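Local coordinates for protein oxidoreductase, Gfo/Idh/MocA family (Vibrio cholerae, PDB 1XEA) that probably acts as a nucleotide-dependent oxidoreductase, pairing an NAD-binding Rossmann domain with a second domain built round a large mixed beta sheet, at residues 98-103 with 298-303; 105-110 with 290-295. One frame throughout, in Å; residues are numbered along the deposited sequence.

Contact 1 (98-103 with 298-303)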
ATOM      1  N   ALA A  98     -16.435 -15.310 -33.172  1.00 57.77           N
ATOM      2  CA  ALA A  98     -16.403 -16.460 -32.280  1.00 58.45           C
ATOM      3  C   ALA A  98     -15.494 -17.585 -32.749  1.00 59.35           C
ATOM      4  O   ALA A  98     -15.338 -18.587 -32.055  1.00 59.51           O
ATOM      5  CB  ALA A  98     -17.813 -16.984 -32.081  1.00 59.75           C
ATOM      6  N   SER A  99     -14.895 -17.432 -33.924  1.00 59.93           N
ATOM      7  CA  SER A  99     -14.005 -18.466 -34.434  1.00 61.19           C
ATOM      8  C   SER A  99     -12.861 -17.853 -35.213  1.00 61.25           C
ATOM      9  O   SER A  99     -12.958 -16.719 -35.679  1.00 60.92           O
ATOM     10  CB  SER A  99     -14.769 -19.437 -35.333  1.00 62.07           C
ATOM     11  OG  SER A  99     -15.190 -18.802 -36.528  1.00 63.66           O
ATOM     12  N   ALA A 100     -11.775 -18.606 -35.346  1.00 61.00           N
ATOM     13  CA  ALA A 100     -10.608 -18.130 -36.075  1.00 61.71           C
ATOM     14  C   ALA A 100     -10.905 -18.148 -37.563  1.00 62.01           C
ATOM     15  O   ALA A 100     -10.436 -17.290 -38.312  1.00 61.51           O
ATOM     16  CB  ALA A 100      -9.401 -19.005 -35.772  1.00 61.33           C
ATOM     17  N   GLN A 101     -11.695 -19.129 -37.982  1.00 62.14           N
ATOM     18  CA  GLN A 101     -12.071 -19.266 -39.382  1.00 63.36           C
ATOM     19  C   GLN A 101     -12.684 -17.958 -39.880  1.00 62.95           C
ATOM     20  O   GLN A 101     -12.231 -17.392 -40.875  1.00 62.60           O
ATOM     21  CB  GLN A 101     -13.071 -20.418 -39.548  1.00 66.10           C
ATOM     22  CG  GLN A 101     -13.502 -20.681 -40.993  1.00 69.98           C
ATOM     23  CD  GLN A 101     -12.334 -21.051 -41.902  1.00 71.35           C
ATOM     24  OE1 GLN A 101     -11.749 -22.131 -41.779  1.00 72.33           O
ATOM     25  NE2 GLN A 101     -11.986 -20.148 -42.818  1.00 71.22           N
ATOM     26  N   GLU A 102     -13.712 -17.481 -39.181  1.00 62.34           N
ATOM     27  CA  GLU A 102     -14.379 -16.237 -39.545  1.00 60.89           C
ATOM     28  C   GLU A 102     -13.371 -15.102 -39.574  1.00 59.29           C
ATOM     29  O   GLU A 102     -13.390 -14.262 -40.474  1.00 58.79           O
ATOM     30  CB  GLU A 102     -15.485 -15.910 -38.540  1.00 61.75           C
ATOM     31  CG  GLU A 102     -16.540 -16.992 -38.428  1.00 65.10           C
ATOM     32  CD  GLU A 102     -17.746 -16.574 -37.604  1.00 67.81           C
ATOM     33  OE1 GLU A 102     -18.503 -15.686 -38.051  1.00 67.79           O
ATOM     34  OE2 GLU A 102     -17.937 -17.138 -36.503  1.00 71.12           O
ATOM     35  N   CYS A 103     -12.494 -15.084 -38.577  1.00 58.20           N
ATOM     36  CA  CYS A 103     -11.466 -14.060 -38.487  1.00 57.75           C
ATOM     37  C   CYS A 103     -10.623 -14.091 -39.741  1.00 55.97           C
ATOM     38  O   CYS A 103     -10.421 -13.067 -40.388  1.00 54.61           O
ATOM     39  CB  CYS A 103     -10.575 -14.297 -37.262  1.00 59.08           C
ATOM     40  SG  CYS A 103     -11.337 -13.829 -35.672  1.00 60.59           S
ATOM     41  N   LEU A 298      -5.091 -18.219 -31.620  1.00 46.80           N
ATOM     42  CA  LEU A 298      -4.657 -18.822 -30.361  1.00 45.86           C
ATOM     43  C   LEU A 298      -5.871 -19.112 -29.465  1.00 45.93           C
ATOM     44  O   LEU A 298      -5.956 -20.168 -28.834  1.00 45.97           O
ATOM     45  CB  LEU A 298      -3.703 -17.885 -29.625  1.00 44.67           C
ATOM     46  CG  LEU A 298      -2.508 -18.510 -28.892  1.00 45.06           C
ATOM     47  CD1 LEU A 298      -2.125 -17.572 -27.768  1.00 44.22           C
ATOM     48  CD2 LEU A 298      -2.824 -19.894 -28.357  1.00 42.30           C
ATOM     49  N   ALA A 299      -6.802 -18.164 -29.405  1.00 45.15           N
ATOM     50  CA  ALA A 299      -7.997 -18.340 -28.603  1.00 46.07           C
ATOM     51  C   ALA A 299      -8.742 -19.577 -29.092  1.00 48.10           C
ATOM     52  O   ALA A 299      -9.247 -20.367 -28.296  1.00 48.24           O
ATOM     53  CB  ALA A 299      -8.885 -17.116 -28.710  1.00 46.54           C
ATOM     54  N   GLU A 300      -8.811 -19.739 -30.409  1.00 49.44           N
ATOM     55  CA  GLU A 300      -9.483 -20.888 -31.004  1.00 50.44           C
ATOM     56  C   GLU A 300      -8.835 -22.162 -30.490  1.00 50.50           C
ATOM     57  O   GLU A 300      -9.514 -23.052 -29.970  1.00 49.93           O
ATOM     58  CB  GLU A 300      -9.358 -20.840 -32.527  1.00 54.18           C
ATOM     59  CG  GLU A 300     -10.667 -20.552 -33.245  1.00 58.07           C
ATOM     60  CD  GLU A 300     -11.711 -21.615 -32.976  1.00 60.30           C
ATOM     61  OE1 GLU A 300     -11.417 -22.807 -33.217  1.00 60.38           O
ATOM     62  OE2 GLU A 300     -12.823 -21.253 -32.528  1.00 61.76           O
ATOM     63  N   ALA A 301      -7.513 -22.226 -30.639  1.00 49.18           N
ATOM     64  CA  ALA A 301      -6.718 -23.368 -30.213  1.00 47.97           C
ATOM     65  C   ALA A 301      -6.975 -23.699 -28.755  1.00 49.31           C
ATOM     66  O   ALA A 301      -7.201 -24.855 -28.397  1.00 50.08           O
ATOM     67  CB  ALA A 301      -5.254 -23.073 -30.421  1.00 45.26           C
ATOM     68  N   ILE A 302      -6.948 -22.676 -27.910  1.00 50.72           N
ATOM     69  CA  ILE A 302      -7.171 -22.876 -26.486  1.00 52.27           C
ATOM     70  C   ILE A 302      -8.535 -23.505 -26.215  1.00 54.74           C
ATOM     71  O   ILE A 302      -8.640 -24.470 -25.454  1.00 54.71           O
ATOM     72  CB  ILE A 302      -7.033 -21.540 -25.717  1.00 50.08           C
ATOM     73  CG1 ILE A 302      -5.587 -21.036 -25.847  1.00 48.12           C
ATOM     74  CG2 ILE A 302      -7.422 -21.729 -24.258  1.00 48.00           C
ATOM     75  CD1 ILE A 302      -5.341 -19.643 -25.311  1.00 46.26           C
ATOM     76  N   CYS A 303      -9.571 -22.970 -26.857  1.00 57.51           N
ATOM     77  CA  CYS A 303     -10.933 -23.479 -26.685  1.00 58.89           C
ATOM     78  C   CYS A 303     -11.063 -24.951 -27.025  1.00 59.54           C
ATOM     79  O   CYS A 303     -11.687 -25.718 -26.292  1.00 58.42           O
ATOM     80  CB  CYS A 303     -11.902 -22.690 -27.559  1.00 59.44           C
ATOM     81  SG  CYS A 303     -12.452 -21.166 -26.822  1.00 61.88           S
TER
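Glu300, on the long helix 286-311, lays its side chain against the start of helix 100-112, where the Rossmann domain of this Gfo/Idh/MocA protein meets the C-terminal helix. Its methylenes do most of the touching: CB lies 3.7 Å from Ala100 CB, and CG is modelled against the same methyl more tightly than normal packing, a detail that is doubtful. Ala100, pointing toward the long helix, is thus met by the aliphatic part of an acidic side chain, and the backbones come close, with 5.9 Å between Ala100 CA and Glu300 CA. A bend at chi2 (-61°) then carries the carboxylate past Ala100 toward the turn before the helix, where OE2 lies 3.6 Å from Ser99 CA. OE2 forms a salt bridge with Arg161 of helix 160-175, and OE1 accepts a hydrogen bond from Gln304, one turn on in the same helix.

Ser99 leads away from helix 286-311, though its CB lies 3.9 Å from Glu300 OE2, and its OG serves as the N-cap of helix 100-112. With chi1 at 68°, OG accepts a weak bond from Glu102 N. The same OG donates to Glu102 OE2, which receives it on its anti lone pair at 3.2 Å.

Contact 2 (105-110 with 290-295)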
ATOM      1  N   ASN A 105     -11.349 -15.325 -42.608  1.00 54.22           N
ATOM      2  CA  ASN A 105     -12.191 -14.914 -43.741  1.00 53.87           C
ATOM      3  C   ASN A 105     -12.249 -13.383 -43.838  1.00 53.54           C
ATOM      4  O   ASN A 105     -11.850 -12.797 -44.845  1.00 53.01           O
ATOM      5  CB  ASN A 105     -13.623 -15.460 -43.599  1.00 54.30           C
ATOM      6  CG  ASN A 105     -13.719 -16.960 -43.871  1.00 55.63           C
ATOM      7  OD1 ASN A 105     -13.186 -17.459 -44.867  1.00 55.84           O
ATOM      8  ND2 ASN A 105     -14.414 -17.679 -42.994  1.00 54.89           N
ATOM      9  N   LEU A 106     -12.754 -12.749 -42.783  1.00 52.38           N
ATOM     10  CA  LEU A 106     -12.870 -11.299 -42.735  1.00 51.30           C
ATOM     11  C   LEU A 106     -11.579 -10.565 -43.114  1.00 52.15           C
ATOM     12  O   LEU A 106     -11.621  -9.537 -43.803  1.00 52.27           O
ATOM     13  CB  LEU A 106     -13.348 -10.856 -41.349  1.00 49.93           C
ATOM     14  CG  LEU A 106     -14.808 -11.192 -41.053  1.00 50.36           C
ATOM     15  CD1 LEU A 106     -15.113 -11.004 -39.580  1.00 50.53           C
ATOM     16  CD2 LEU A 106     -15.703 -10.313 -41.910  1.00 49.77           C
ATOM     17  N   TYR A 107     -10.428 -11.066 -42.675  1.00 51.66           N
ATOM     18  CA  TYR A 107      -9.184 -10.395 -43.035  1.00 53.27           C
ATOM     19  C   TYR A 107      -8.797 -10.664 -44.466  1.00 54.24           C
ATOM     20  O   TYR A 107      -8.282  -9.778 -45.149  1.00 53.76           O
ATOM     21  CB  TYR A 107      -8.032 -10.775 -42.102  1.00 53.67           C
ATOM     22  CG  TYR A 107      -7.906  -9.811 -40.953  1.00 54.13           C
ATOM     23  CD1 TYR A 107      -8.227 -10.203 -39.656  1.00 54.16           C
ATOM     24  CD2 TYR A 107      -7.557  -8.477 -41.175  1.00 53.87           C
ATOM     25  CE1 TYR A 107      -8.216  -9.296 -38.607  1.00 54.18           C
ATOM     26  CE2 TYR A 107      -7.542  -7.556 -40.133  1.00 54.85           C
ATOM     27  CZ  TYR A 107      -7.878  -7.975 -38.850  1.00 55.23           C
ATOM     28  OH  TYR A 107      -7.919  -7.073 -37.814  1.00 56.14           O
ATOM     29  N   GLU A 108      -9.034 -11.889 -44.926  1.00 56.19           N
ATOM     30  CA  GLU A 108      -8.730 -12.229 -46.310  1.00 56.84           C
ATOM     31  C   GLU A 108      -9.583 -11.304 -47.171  1.00 55.70           C
ATOM     32  O   GLU A 108      -9.084 -10.685 -48.104  1.00 56.09           O
ATOM     33  CB  GLU A 108      -9.064 -13.700 -46.593  1.00 58.47           C
ATOM     34  CG  GLU A 108      -7.835 -14.613 -46.697  1.00 63.41           C
ATOM     35  CD  GLU A 108      -8.187 -16.084 -46.933  1.00 67.29           C
ATOM     36  OE1 GLU A 108      -9.000 -16.376 -47.841  1.00 70.67           O
ATOM     37  OE2 GLU A 108      -7.640 -16.960 -46.219  1.00 69.45           O
ATOM     38  N   LEU A 109     -10.860 -11.187 -46.819  1.00 55.94           N
ATOM     39  CA  LEU A 109     -11.806 -10.336 -47.533  1.00 55.88           C
ATOM     40  C   LEU A 109     -11.358  -8.883 -47.571  1.00 56.43           C
ATOM     41  O   LEU A 109     -11.357  -8.253 -48.627  1.00 55.10           O
ATOM     42  CB  LEU A 109     -13.181 -10.422 -46.864  1.00 55.72           C
ATOM     43  CG  LEU A 109     -14.262  -9.429 -47.327  1.00 57.72           C
ATOM     44  CD1 LEU A 109     -14.546  -9.592 -48.813  1.00 58.35           C
ATOM     45  CD2 LEU A 109     -15.540  -9.659 -46.529  1.00 58.81           C
ATOM     46  N   ALA A 110     -10.995  -8.354 -46.408  1.00 59.69           N
ATOM     47  CA  ALA A 110     -10.549  -6.966 -46.288  1.00 61.36           C
ATOM     48  C   ALA A 110      -9.312  -6.688 -47.143  1.00 62.82           C
ATOM     49  O   ALA A 110      -9.145  -5.583 -47.649  1.00 61.70           O
ATOM     50  CB  ALA A 110     -10.262  -6.646 -44.826  1.00 61.11           C
ATOM     51  N   GLU A 290      -1.490  -9.258 -38.236  1.00 45.74           N
ATOM     52  CA  GLU A 290      -0.933 -10.555 -37.847  1.00 48.14           C
ATOM     53  C   GLU A 290      -1.150 -10.857 -36.373  1.00 46.19           C
ATOM     54  O   GLU A 290      -1.426 -11.998 -36.008  1.00 46.41           O
ATOM     55  CB  GLU A 290       0.570 -10.632 -38.151  1.00 51.82           C
ATOM     56  CG  GLU A 290       0.931 -10.811 -39.629  1.00 59.56           C
ATOM     57  CD  GLU A 290       2.377 -11.287 -39.840  1.00 65.60           C
ATOM     58  OE1 GLU A 290       3.330 -10.576 -39.413  1.00 66.21           O
ATOM     59  OE2 GLU A 290       2.562 -12.382 -40.440  1.00 68.51           O
ATOM     60  N   ARG A 291      -1.025  -9.835 -35.531  1.00 44.01           N
ATOM     61  CA  ARG A 291      -1.219 -10.020 -34.101  1.00 41.01           C
ATOM     62  C   ARG A 291      -2.694 -10.299 -33.860  1.00 40.23           C
ATOM     63  O   ARG A 291      -3.055 -11.161 -33.057  1.00 39.45           O
ATOM     64  CB  ARG A 291      -0.774  -8.776 -33.324  1.00 39.03           C
ATOM     65  CG  ARG A 291      -1.037  -8.866 -31.824  1.00 38.02           C
ATOM     66  CD  ARG A 291      -0.549  -7.644 -31.055  1.00 37.88           C
ATOM     67  NE  ARG A 291      -0.939  -7.715 -29.645  1.00 38.47           N
ATOM     68  CZ  ARG A 291      -0.532  -6.865 -28.704  1.00 37.65           C
ATOM     69  NH1 ARG A 291       0.284  -5.869 -29.012  1.00 36.56           N
ATOM     70  NH2 ARG A 291      -0.940  -7.013 -27.453  1.00 35.39           N
ATOM     71  N   ASN A 292      -3.550  -9.574 -34.569  1.00 40.86           N
ATOM     72  CA  ASN A 292      -4.986  -9.783 -34.417  1.00 42.89           C
ATOM     73  C   ASN A 292      -5.336 -11.240 -34.756  1.00 43.42           C
ATOM     74  O   ASN A 292      -5.937 -11.955 -33.949  1.00 42.92           O
ATOM     75  CB  ASN A 292      -5.754  -8.804 -35.304  1.00 42.55           C
ATOM     76  CG  ASN A 292      -5.607  -7.384 -34.828  1.00 43.97           C
ATOM     77  OD1 ASN A 292      -5.889  -7.080 -33.678  1.00 47.09           O
ATOM     78  ND2 ASN A 292      -5.155  -6.513 -35.697  1.00 45.90           N
ATOM     79  N   LEU A 293      -4.940 -11.683 -35.944  1.00 41.27           N
ATOM     80  CA  LEU A 293      -5.201 -13.046 -36.354  1.00 39.27           C
ATOM     81  C   LEU A 293      -4.653 -14.006 -35.331  1.00 38.14           C
ATOM     82  O   LEU A 293      -5.372 -14.843 -34.794  1.00 38.93           O
ATOM     83  CB  LEU A 293      -4.548 -13.326 -37.696  1.00 40.76           C
ATOM     84  CG  LEU A 293      -5.335 -12.694 -38.837  1.00 42.71           C
ATOM     85  CD1 LEU A 293      -4.491 -12.675 -40.098  1.00 43.39           C
ATOM     86  CD2 LEU A 293      -6.627 -13.467 -39.047  1.00 40.84           C
ATOM     87  N   ALA A 294      -3.366 -13.877 -35.054  1.00 37.23           N
ATOM     88  CA  ALA A 294      -2.715 -14.757 -34.102  1.00 37.39           C
ATOM     89  C   ALA A 294      -3.480 -14.892 -32.779  1.00 38.57           C
ATOM     90  O   ALA A 294      -3.708 -16.007 -32.295  1.00 39.18           O
ATOM     91  CB  ALA A 294      -1.296 -14.272 -33.844  1.00 37.14           C
ATOM     92  N   SER A 295      -3.878 -13.767 -32.191  1.00 37.96           N
ATOM     93  CA  SER A 295      -4.601 -13.816 -30.920  1.00 39.02           C
ATOM     94  C   SER A 295      -5.936 -14.556 -31.017  1.00 39.10           C
ATOM     95  O   SER A 295      -6.333 -15.269 -30.088  1.00 38.10           O
ATOM     96  CB  SER A 295      -4.817 -12.403 -30.371  1.00 39.12           C
ATOM     97  OG  SER A 295      -3.567 -11.794 -30.114  1.00 38.45           O
TER
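Tyr107 reaches from helix 100-112 across to helix 286-311 and runs its ring alongside the neighbouring side chains of Leu293 and Asn292. Near the root of the ring, CD1 packs on one branch of Leu293, 3.7 Å from CD2 and 3.9 Å from CG; the leucine and the tyrosine run past each other in opposite directions. Leu293 CG stands anti to its carbonyl carbon (chi1 -76°), and from there the CD2 branch extends to the ring although the side chain does not set out straight for it.

Farther along the ring, Asn292 takes over. Its CB lies 4.1 Å from Tyr107 CE1 and its ND2 3.5 Å from Tyr107 OH. The two side chains cross at about a right angle, yet the amide and ring planes are only 6° apart. The helix backbones stay well separated, with 8.2 Å between Tyr107 CA and Leu293 CA, and the aromatic side chain spans the interval.

Two side-chain oxygens are engaged with other parts of the fold. Tyr107 OH is hydrogen-bonded to the carbonyl oxygen of Leu117 on strand 117-120, an outer strand of the parallel Rossmann sheet within this chain, while Asn292 OD1 receives a bond from Arg124. Val119 of that strand also touches both Tyr107 and Asn292. The buried phenol therefore combines apolar packing between the helices with a polar tie to the sheet.

Both contacts join helix 100-112 of the Rossmann domain to the long helix 286-311, and their centres lie about 11 Å apart. Contact 1 is at the surface, at the beginning of the shorter helix, whereas contact 2 lies deeper, with Tyr107 and Asn292 both buried. The closest CA atoms are 5.9 Å apart in contact 1 (Ala100 and Glu300), consistent with the small alanine at that point, and 8.2 Å apart in contact 2 (Tyr107 and Leu293), where an aromatic ring bridges the interval. The polar groups differ too, a carboxylate in the first and a phenol and an amide in the second. The two patches adjoin where Cys103 O packs 4.0 Å from Leu293 CD2.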